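BpsB (PgaB), Poly-beta-1,6-N-acetyl-D-glucosamine N-deacetylase (Bordetella bronchiseptica RB50, PDB 5BU6) removes N-acetyl groups from poly-beta-1,6-N-acetyl-D-glucosamine as a family 4 carbohydrate esterase, and is required for biofilm formation in Bordetella bronchiseptica. Local coordinates at residues S59-Q62 with I63-S66. The protein carries 5 engineered substitutions. Numbering follows the deposited sequence.
Sequences SMQQ and IIDS. With EDO (1,2-ethanediol), chain J.
Asp65 OD1 receives Gln61 NE2 at 2.9 Å, a side-chain hydrogen bond one turn along the short helix 60-67, which links strand 56-57 to the parallel strand 77-83 in a beta-alpha-beta unit. The N-H...O angle of 148° is moderately bent: OD1 lies in the amide plane, but the donor stands 40° out of the carboxylate plane. Gln61 reaches forward because its CG is anti to the backbone N and the chain then folds at chi2. The other end of this amide, OE1, accepts from Arg216 NH1, which fixes the flip of the group.

The helix start is a capping box. Ser59 OG accepts from Gln62 N at 3.1 Å, and in return Gln62 OE1 takes Ser59 N at 2.9 Å. Gln61 N, another amide of the first turn, donates to O2 of a 1,2-ethanediol that is probably from the crystallisation liquor; the same diol is also hydrogen-bonded to Glu150 OE1.

Regular i to i+4 bonds carry the turn onward; the straightest, Ile64 N to Met60 O, measures 3.0 Å at 170°. Beside it Met60 CG and Ile64 CD1 meet at 4.1 Å, and both side chains lie on Ile240 of strand 240-242, while Ile63 packs on Phe13 and Ile58. Farther along, Ser66 OG, whose chi1 sets it between the backbone N and the carbonyl carbon, turns back to donate to Ile63 O at 2.7 Å.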
loop_
_atom_site.group_PDB
_atom_site.type_symbol
_atom_site.label_atom_id
_atom_site.label_comp_id
_atom_site.label_asym_id
_atom_site.label_seq_id
_atom_site.Cartn_x
_atom_site.Cartn_y
_atom_site.Cartn_z
ATOM N N SER A 59 -11.415 -2.748 -9.910
ATOM C CA SER A 59 -9.952 -2.829 -10.023
ATOM C C SER A 59 -9.362 -1.441 -10.243
ATOM O O SER A 59 -10.074 -0.501 -10.583
ATOM C CB SER A 59 -9.550 -3.719 -11.185
ATOM O OG SER A 59 -10.103 -3.172 -12.387
ATOM N N MET A 60 -8.044 -1.321 -10.113
ATOM C CA MET A 60 -7.378 -0.071 -10.478
ATOM C C MET A 60 -7.526 0.240 -11.970
ATOM O O MET A 60 -7.614 1.403 -12.372
ATOM C CB MET A 60 -5.891 -0.121 -10.115
ATOM C CG MET A 60 -5.198 1.229 -10.306
ATOM S SD MET A 60 -4.811 2.000 -8.731
ATOM C CE MET A 60 -3.677 0.791 -8.049
ATOM N N GLN A 61 -7.533 -0.801 -12.797
ATOM C CA GLN A 61 -7.751 -0.598 -14.225
ATOM C C GLN A 61 -9.116 0.064 -14.482
ATOM O O GLN A 61 -9.275 0.901 -15.384
ATOM C CB GLN A 61 -7.658 -1.918 -14.979
ATOM C CG GLN A 61 -7.754 -1.736 -16.484
ATOM C CD GLN A 61 -6.581 -0.927 -17.032
ATOM O OE1 GLN A 61 -5.426 -1.253 -16.775
ATOM N NE2 GLN A 61 -6.879 0.139 -17.774
ATOM N N GLN A 62 -10.118 -0.341 -13.704
ATOM C CA GLN A 62 -11.444 0.254 -13.829
ATOM C C GLN A 62 -11.430 1.725 -13.429
ATOM O O GLN A 62 -12.088 2.557 -14.076
ATOM C CB GLN A 62 -12.458 -0.512 -12.986
ATOM C CG GLN A 62 -13.013 -1.751 -13.675
ATOM C CD GLN A 62 -13.946 -2.522 -12.766
ATOM O OE1 GLN A 62 -13.508 -3.151 -11.807
ATOM N NE2 GLN A 62 -15.232 -2.445 -13.039
ATOM N N ILE A 63 -10.669 2.062 -12.390
ATOM C CA ILE A 63 -10.558 3.468 -11.991
ATOM C C ILE A 63 -9.948 4.287 -13.133
ATOM O O ILE A 63 -10.464 5.331 -13.508
ATOM C CB ILE A 63 -9.700 3.652 -10.735
ATOM C CG1 ILE A 63 -10.439 3.115 -9.509
ATOM C CG2 ILE A 63 -9.346 5.132 -10.543
ATOM C CD1 ILE A 63 -9.524 2.831 -8.293
ATOM N N ILE A 64 -8.839 3.798 -13.666
ATOM C CA ILE A 64 -8.140 4.482 -14.745
ATOM C C ILE A 64 -9.056 4.680 -15.949
ATOM O O ILE A 64 -9.115 5.758 -16.520
ATOM C CB ILE A 64 -6.890 3.698 -15.145
ATOM C CG1 ILE A 64 -5.929 3.620 -13.953
ATOM C CG2 ILE A 64 -6.213 4.331 -16.311
ATOM C CD1 ILE A 64 -4.845 2.576 -14.113
ATOM N N ASP A 65 -9.814 3.641 -16.289
ATOM C CA ASP A 65 -10.747 3.687 -17.419
ATOM C C ASP A 65 -11.890 4.670 -17.191
ATOM O O ASP A 65 -12.346 5.314 -18.133
ATOM C CB ASP A 65 -11.328 2.290 -17.699
ATOM C CG ASP A 65 -10.298 1.316 -18.285
ATOM O OD1 ASP A 65 -9.173 1.738 -18.621
ATOM O OD2 ASP A 65 -10.624 0.118 -18.418
ATOM N N SER A 66 -12.364 4.798 -15.952
ATOM C CA SER A 66 -13.471 5.727 -15.702
ATOM C C SER A 66 -12.987 7.160 -15.835
ATOM O O SER A 66 -13.708 8.025 -16.336
ATOM C CB SER A 66 -14.089 5.500 -14.317
ATOM O OG SER A 66 -13.165 5.792 -13.277
HETATM C C1 EDO J . -6.052 -5.843 -12.092
HETATM O O1 EDO J . -7.060 -6.074 -11.101
HETATM C C2 EDO J . -6.435 -4.625 -12.937
HETATM O O2 EDO J . -6.227 -3.392 -12.226
#